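Local coordinates for protein putative metal-dependent isothiocyanate hydrolase SaxA (PDB 6BRM) that probably hydrolyses isothiocyanates, the toxic defence compounds of cruciferous plants, at a two-zinc centre of the metallo-beta-lactamase type, at residues L3-N8 and P251-T256; L21-L26 and I64-H69; D155-Y160 and K179-V184. All blocks are in the same frame, centred on the assembly; numbering follows the deposited sequence.

Contact 1: L3-N8 and P251-T256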
# COMPACT_ATOMS: atom_id res chain seq x y z
N LEU B 3 2.58 24.44 14.15
CA LEU B 3 2.80 23.06 14.57
C LEU B 3 3.71 23.08 15.80
O LEU B 3 4.79 23.68 15.75
CB LEU B 3 3.46 22.25 13.44
CG LEU B 3 3.30 20.72 13.40
CD1 LEU B 3 4.39 20.09 12.55
CD2 LEU B 3 3.28 20.05 14.77
N THR B 4 3.28 22.43 16.88
CA THR B 4 4.09 22.29 18.09
C THR B 4 4.45 20.82 18.28
O THR B 4 3.57 19.97 18.35
CB THR B 4 3.32 22.76 19.35
OG1 THR B 4 2.63 23.99 19.07
CG2 THR B 4 4.26 22.97 20.53
N GLN B 5 5.75 20.52 18.35
CA GLN B 5 6.21 19.20 18.79
C GLN B 5 5.99 19.13 20.29
O GLN B 5 6.42 20.03 21.02
CB GLN B 5 7.70 19.02 18.45
CG GLN B 5 8.33 17.69 18.86
CD GLN B 5 7.75 16.48 18.14
OE1 GLN B 5 7.15 16.60 17.07
NE2 GLN B 5 7.93 15.31 18.73
N ILE B 6 5.30 18.09 20.75
CA ILE B 6 5.10 17.84 22.19
C ILE B 6 6.13 16.79 22.63
O ILE B 6 7.16 17.16 23.19
CB ILE B 6 3.63 17.43 22.51
CG1 ILE B 6 2.66 18.56 22.15
CG2 ILE B 6 3.48 17.03 23.98
CD1 ILE B 6 2.69 19.78 23.05
N ARG B 7 5.86 15.51 22.36
CA ARG B 7 6.83 14.42 22.61
C ARG B 7 6.39 13.16 21.87
O ARG B 7 5.21 12.81 21.87
CB ARG B 7 7.00 14.15 24.12
CG ARG B 7 5.74 13.69 24.85
CD ARG B 7 5.76 12.21 25.24
NE ARG B 7 6.27 12.00 26.60
CZ ARG B 7 5.55 12.11 27.72
NH1 ARG B 7 4.26 12.43 27.70
NH2 ARG B 7 6.14 11.89 28.90
N ASN B 8 7.35 12.49 21.23
CA ASN B 8 7.09 11.37 20.30
C ASN B 8 6.27 11.88 19.10
O ASN B 8 6.65 12.90 18.51
CB ASN B 8 6.47 10.17 21.04
CG ASN B 8 6.68 8.84 20.31
OD1 ASN B 8 7.79 8.52 19.88
ND2 ASN B 8 5.61 8.07 20.17
N PRO B 251 12.75 19.59 15.76
CA PRO B 251 12.37 20.45 16.87
C PRO B 251 12.56 19.78 18.24
O PRO B 251 12.47 18.56 18.36
CB PRO B 251 10.88 20.68 16.62
CG PRO B 251 10.43 19.38 16.03
CD PRO B 251 11.58 18.91 15.18
N ALA B 252 12.81 20.61 19.25
CA ALA B 252 12.83 20.16 20.64
C ALA B 252 11.41 19.88 21.10
O ALA B 252 10.44 20.26 20.43
CB ALA B 252 13.49 21.21 21.53
N ASP B 253 11.28 19.22 22.25
CA ASP B 253 9.98 19.02 22.88
C ASP B 253 9.47 20.36 23.40
O ASP B 253 10.13 20.99 24.23
CB ASP B 253 10.08 18.00 24.02
CG ASP B 253 10.23 16.57 23.52
OD1 ASP B 253 10.62 16.37 22.35
OD2 ASP B 253 9.95 15.64 24.30
N GLY B 254 8.32 20.79 22.89
CA GLY B 254 7.73 22.10 23.23
C GLY B 254 7.95 23.21 22.21
O GLY B 254 7.32 24.27 22.33
N GLU B 255 8.83 23.00 21.23
CA GLU B 255 9.11 24.02 20.21
C GLU B 255 7.98 24.11 19.18
O GLU B 255 7.53 23.09 18.66
CB GLU B 255 10.43 23.73 19.49
CG GLU B 255 11.02 24.95 18.79
CD GLU B 255 12.11 24.61 17.79
OE1 GLU B 255 12.15 25.25 16.72
OE2 GLU B 255 12.93 23.70 18.06
N THR B 256 7.54 25.34 18.89
CA THR B 256 6.50 25.60 17.89
C THR B 256 7.13 26.17 16.62
O THR B 256 7.95 27.08 16.69
CB THR B 256 5.46 26.61 18.43
OG1 THR B 256 4.95 26.14 19.68
CG2 THR B 256 4.30 26.79 17.45
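The Asp253 carboxylate turns one face to the bulged end of strand 2-7: Ile6 O lies above its CG at 3.1 Å, and Arg7 CB sits over the same face, 3.3 Å from OD2. Its OD1 is salt-bridged to Arg232, so the charge has its partner beyond this contact. A second flat group, the Gln5 amide, gives NE2 to Asn8 O (2.7 Å), the acceptor lying 15° out of the amide plane, while OE1 pairs with Ser220.

Here the N-terminal strand of a metallo-beta-lactamase sheet receives the antiparallel strand 256-258 late in the chain, through a type II turn from Ala252 to Glu255. Glycine suits Gly254, whose positive phi (100°) would press a CB against the preceding carbonyl oxygen. Two backbone bonds dock the turn: Gly254 N to Gln5 O at 2.8 Å, and Gln5 N to Glu255 O at 3.1 Å. Beyond them Ile6 and Arg7 both face Thr10 in a classic beta bulge, and the Arg7 guanidinium leads away to the carbonyls of Ala27 and Val48.

A chi1 of 179° swings the Gln5 chain out so that its methylenes cross the Pro251 ring at about a right angle, CB 3.7 Å from CG of the proline. At the non-hydrogen-bonded pair, two beta-branched threonines stand on one face, and Thr4 OG1 meets Thr256 OG1 at 3.2 Å, either able to donate.

Contact 2: L21-L26 and I64-H69; sequences LIDPML and ILTHTH. With ZN (zinc ion), chain L.
The first torsions of Asp23 and Thr66 bring carboxylate and hydroxyl together: chi1 of -62° sets the aspartate CG beside its backbone N, and chi1 of 60° places the threonine OG1 between N and the carbonyl carbon, with the side chains crossing at about a right angle. The carboxylate grips Thr66 twice. Its OD1 accepts Thr66 N at 3.1 Å, and its OD2 accepts Thr66 OG1 at 2.7 Å; both are met on the syn side, somewhat out of the carboxylate plane. Aspartate suits the place, holding a main-chain N-H and a hydroxyl at once, and OD2 also accepts a hydrogen bond from His72 ND1, a ligand of the second zinc ion.

While donating to Asp23 OD2, Thr66 OG1 accepts a hydrogen bond from His67 ND1 (2.9 Å), nearly in the imidazole plane. This helps fix the rotation of the ring, whose NE2 binds zinc at 2.2 Å. His69 ND1 and a water bind the same ion; His128 and Asp164 complete the site.

Upstream, the backbones pair in parallel, with Ile64 N bonded to Leu21 O and Asp23 N to Ile64 O. Ile22 and Ile64 lie side by side on one face, CG1 to CB 4.1 Å, where strand 148-152 packs on Ile64. Strand 62-64 runs into the HxHxDH metal-binding loop characteristic of the metallo-beta-lactamase superfamily, and Asp23 stands in the second shell of the zinc centre.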
# COMPACT_ATOMS: atom_id res chain seq x y z
N LEU B 21 -5.21 18.04 18.36
CA LEU B 21 -4.20 17.30 19.11
C LEU B 21 -4.09 15.92 18.48
O LEU B 21 -4.99 15.11 18.62
CB LEU B 21 -4.59 17.21 20.60
CG LEU B 21 -3.77 16.34 21.56
CD1 LEU B 21 -2.30 16.74 21.62
CD2 LEU B 21 -4.39 16.40 22.95
N ILE B 22 -2.99 15.68 17.76
CA ILE B 22 -2.77 14.42 17.05
C ILE B 22 -1.99 13.46 17.95
O ILE B 22 -0.91 13.82 18.42
CB ILE B 22 -2.03 14.63 15.71
CG1 ILE B 22 -2.88 15.49 14.74
CG2 ILE B 22 -1.67 13.29 15.06
CD1 ILE B 22 -2.47 16.94 14.67
N ASP B 23 -2.53 12.26 18.15
CA ASP B 23 -1.86 11.16 18.87
C ASP B 23 -1.37 11.53 20.28
O ASP B 23 -0.17 11.62 20.53
CB ASP B 23 -0.70 10.62 18.02
CG ASP B 23 -1.17 10.02 16.70
OD1 ASP B 23 -2.35 10.22 16.32
OD2 ASP B 23 -0.36 9.35 16.03
N PRO B 24 -2.32 11.72 21.23
CA PRO B 24 -1.94 12.13 22.58
C PRO B 24 -1.32 11.02 23.45
O PRO B 24 -2.01 10.05 23.79
CB PRO B 24 -3.26 12.65 23.19
CG PRO B 24 -4.33 12.41 22.18
CD PRO B 24 -3.77 11.53 21.10
N MET B 25 -0.03 11.16 23.77
CA MET B 25 0.64 10.35 24.80
C MET B 25 0.87 11.26 26.01
O MET B 25 1.71 12.16 25.95
CB MET B 25 1.97 9.80 24.27
CG MET B 25 2.54 8.66 25.09
SD MET B 25 4.34 8.59 25.18
CE MET B 25 4.81 8.48 23.46
N LEU B 26 0.11 11.04 27.08
CA LEU B 26 0.04 11.96 28.23
C LEU B 26 0.54 11.38 29.57
O LEU B 26 0.33 12.00 30.62
CB LEU B 26 -1.41 12.48 28.37
CG LEU B 26 -1.75 13.80 27.67
CD1 LEU B 26 -1.33 13.81 26.20
CD2 LEU B 26 -3.24 14.07 27.80
N ILE B 64 -7.14 13.62 17.05
CA ILE B 64 -6.99 12.75 15.89
C ILE B 64 -6.05 11.59 16.24
O ILE B 64 -4.90 11.82 16.62
CB ILE B 64 -6.47 13.51 14.64
CG1 ILE B 64 -7.26 14.81 14.43
CG2 ILE B 64 -6.58 12.63 13.40
CD1 ILE B 64 -6.76 15.68 13.30
N LEU B 65 -6.55 10.35 16.12
CA LEU B 65 -5.77 9.13 16.37
C LEU B 65 -5.46 8.44 15.04
O LEU B 65 -6.38 7.97 14.36
CB LEU B 65 -6.55 8.17 17.27
CG LEU B 65 -6.43 8.27 18.80
CD1 LEU B 65 -6.19 9.70 19.27
CD2 LEU B 65 -7.67 7.69 19.46
N THR B 66 -4.17 8.36 14.71
CA THR B 66 -3.71 7.63 13.53
C THR B 66 -3.86 6.12 13.74
O THR B 66 -4.19 5.39 12.80
CB THR B 66 -2.24 7.94 13.19
OG1 THR B 66 -1.39 7.58 14.29
CG2 THR B 66 -2.06 9.42 12.87
N HIS B 67 -3.59 5.67 14.96
CA HIS B 67 -3.83 4.29 15.40
C HIS B 67 -3.75 4.20 16.93
O HIS B 67 -3.43 5.20 17.60
CB HIS B 67 -2.87 3.29 14.72
CG HIS B 67 -1.41 3.54 14.99
ND1 HIS B 67 -0.85 4.80 14.99
CD2 HIS B 67 -0.39 2.68 15.22
CE1 HIS B 67 0.45 4.70 15.22
NE2 HIS B 67 0.75 3.43 15.37
N THR B 68 -4.03 3.02 17.48
CA THR B 68 -4.13 2.83 18.94
C THR B 68 -2.89 2.19 19.60
O THR B 68 -2.98 1.66 20.71
CB THR B 68 -5.38 1.99 19.28
OG1 THR B 68 -5.28 0.71 18.63
CG2 THR B 68 -6.64 2.70 18.81
N HIS B 69 -1.72 2.25 18.94
CA HIS B 69 -0.46 1.85 19.58
C HIS B 69 -0.19 2.75 20.78
O HIS B 69 -0.43 3.96 20.71
CB HIS B 69 0.72 1.89 18.60
CG HIS B 69 0.76 0.73 17.65
ND1 HIS B 69 1.63 0.68 16.57
CD2 HIS B 69 0.05 -0.42 17.61
CE1 HIS B 69 1.44 -0.46 15.92
NE2 HIS B 69 0.49 -1.14 16.53
ZN ZN L . 2.69 2.46 15.82
O HOH W 1 3.70 2.84 17.72

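Contact 3: D155-Y160 and K179-V184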
# COMPACT_ATOMS: atom_id res chain seq x y z
N ASP B 155 -5.38 29.99 1.95
CA ASP B 155 -4.82 30.78 3.09
C ASP B 155 -3.78 30.03 3.95
O ASP B 155 -3.32 30.58 4.95
CB ASP B 155 -5.92 31.32 4.04
CG ASP B 155 -7.12 31.92 3.31
OD1 ASP B 155 -7.04 32.16 2.09
OD2 ASP B 155 -8.14 32.14 3.99
N GLU B 156 -3.40 28.81 3.55
CA GLU B 156 -2.59 27.93 4.40
C GLU B 156 -1.85 26.92 3.52
O GLU B 156 -2.41 26.39 2.56
CB GLU B 156 -3.49 27.21 5.42
CG GLU B 156 -2.78 26.81 6.70
CD GLU B 156 -2.96 27.81 7.84
OE1 GLU B 156 -1.98 28.51 8.17
OE2 GLU B 156 -4.07 27.90 8.39
N LYS B 157 -0.59 26.65 3.86
CA LYS B 157 0.20 25.64 3.14
C LYS B 157 -0.30 24.24 3.45
O LYS B 157 -0.96 24.01 4.47
CB LYS B 157 1.69 25.75 3.49
CG LYS B 157 2.34 27.05 3.06
CD LYS B 157 3.84 27.03 3.30
CE LYS B 157 4.55 28.12 2.52
NZ LYS B 157 6.03 28.00 2.65
N THR B 158 0.02 23.30 2.55
CA THR B 158 -0.40 21.91 2.68
C THR B 158 0.59 21.16 3.56
O THR B 158 1.80 21.21 3.31
CB THR B 158 -0.48 21.24 1.29
OG1 THR B 158 -1.30 22.03 0.42
CG2 THR B 158 -1.06 19.83 1.39
N ILE B 159 0.08 20.46 4.57
CA ILE B 159 0.94 19.67 5.49
C ILE B 159 0.53 18.20 5.45
O ILE B 159 -0.65 17.88 5.41
CB ILE B 159 0.93 20.21 6.96
CG1 ILE B 159 1.76 19.29 7.87
CG2 ILE B 159 -0.48 20.32 7.51
CD1 ILE B 159 2.17 19.88 9.20
N TYR B 160 1.54 17.32 5.47
CA TYR B 160 1.35 15.87 5.46
C TYR B 160 2.02 15.24 6.67
O TYR B 160 3.25 15.23 6.76
CB TYR B 160 1.93 15.29 4.16
CG TYR B 160 1.89 13.77 4.00
CD1 TYR B 160 0.88 13.00 4.56
CD2 TYR B 160 2.86 13.12 3.24
CE1 TYR B 160 0.85 11.62 4.39
CE2 TYR B 160 2.84 11.75 3.07
CZ TYR B 160 1.83 11.00 3.64
OH TYR B 160 1.80 9.63 3.47
N LYS B 179 1.49 16.88 -2.98
CA LYS B 179 2.66 17.78 -3.10
C LYS B 179 2.82 18.73 -1.91
O LYS B 179 2.76 19.95 -2.08
CB LYS B 179 2.60 18.55 -4.43
CG LYS B 179 2.52 17.65 -5.66
CD LYS B 179 3.31 18.20 -6.84
CE LYS B 179 4.81 17.94 -6.70
NZ LYS B 179 5.56 18.24 -7.95
N PRO B 180 3.02 18.17 -0.70
CA PRO B 180 3.06 19.01 0.49
C PRO B 180 4.34 19.83 0.59
O PRO B 180 5.42 19.32 0.29
CB PRO B 180 2.99 18.01 1.65
CG PRO B 180 2.78 16.66 1.04
CD PRO B 180 3.29 16.76 -0.36
N GLU B 181 4.21 21.09 1.00
CA GLU B 181 5.38 21.92 1.35
C GLU B 181 6.00 21.46 2.68
O GLU B 181 7.19 21.67 2.91
CB GLU B 181 5.01 23.41 1.41
CG GLU B 181 4.59 24.02 0.08
CD GLU B 181 3.08 24.18 -0.07
OE1 GLU B 181 2.54 25.20 0.40
OE2 GLU B 181 2.44 23.29 -0.67
N ILE B 182 5.18 20.86 3.55
CA ILE B 182 5.62 20.34 4.85
C ILE B 182 5.28 18.85 4.96
O ILE B 182 4.11 18.47 4.83
CB ILE B 182 4.93 21.09 6.01
CG1 ILE B 182 5.21 22.60 5.93
CG2 ILE B 182 5.39 20.54 7.36
CD1 ILE B 182 4.17 23.43 6.65
N VAL B 183 6.29 18.02 5.20
CA VAL B 183 6.11 16.59 5.42
C VAL B 183 6.65 16.24 6.81
O VAL B 183 7.86 16.31 7.03
CB VAL B 183 6.83 15.75 4.33
CG1 VAL B 183 6.48 14.27 4.47
CG2 VAL B 183 6.43 16.24 2.95
N VAL B 184 5.75 15.87 7.73
CA VAL B 184 6.13 15.49 9.09
C VAL B 184 6.34 13.97 9.15
O VAL B 184 5.39 13.20 8.97
CB VAL B 184 5.07 15.91 10.14
CG1 VAL B 184 5.58 15.67 11.56
CG2 VAL B 184 4.67 17.36 9.95
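Tyr160 lies side by side with both Pro180 and Val183, all pointing the same way. The proline CG packs on Tyr160 CB at 3.5 Å, and the valine CG1 approaches Tyr160 CD2 at 4.0 Å, each placed obliquely to the ring. Extension of the tyrosine with CG anti to the backbone N (chi1 177°) carries the ring beyond these neighbours to Ser174 and Leu175 of helix 169-178, which also covers Val183.

On the other face of the sheet the aliphatic chains meet at a slant. Ile159 CD1 reaches across to Val184 CG2 at 3.6 Å and also touches Ile182 CG2. Branched residues suit this layer, being compatible with extended backbone and filling the interior; Tyr15, Met1 and Phe259 add to it.

The two strands are parallel neighbours joined by helix 169-178, a beta-alpha-beta unit of the second sheet in the metallo-beta-lactamase sandwich. Their register is kept by Tyr160 N to Ile182 O, 2.9 Å, and by Val184 N to Tyr160 O, 2.8 Å. At the entry to the pairing, Thr158 O is shared by two weak bonds, from Glu181 N and Ile182 N. Lys179, with positive phi, leaves the helix, and Pro180, which has no N-H to offer, follows in the loop before strand 182-186.

Nearer the surface, Lys157 and Glu181 cross at about a right angle. Glu181 OE1 rests beside the lysine methylenes, 3.2 Å from Lys157 CG, whereas the extended lysine carries NZ on to 5.0 Å from OE1, too far for a salt bridge.

Contacts 1 and 2 belong to one sheet of the sandwich and contact 3 to the other. Contact 1 touches both of its companions. Its Arg7 NH1 probably hydrogen-bonds to Met25 O of contact 2 (3.1 Å), with centres about 15 Å apart; at its other end Leu3 CD1 packs on Val184 CG2 of contact 3 (3.8 Å), bridging the sheets. Contacts 2 and 3 do not touch, their nearest atoms being about 8 Å apart. Contact 2 supplies two zinc ligands directly, and its Asp23 side chain is about 7 Å from the second zinc ion. The other contacts approach that ion's ligand His221: the side chains of Gln5 and Val184 come within about 7 and 8 Å of its side chain.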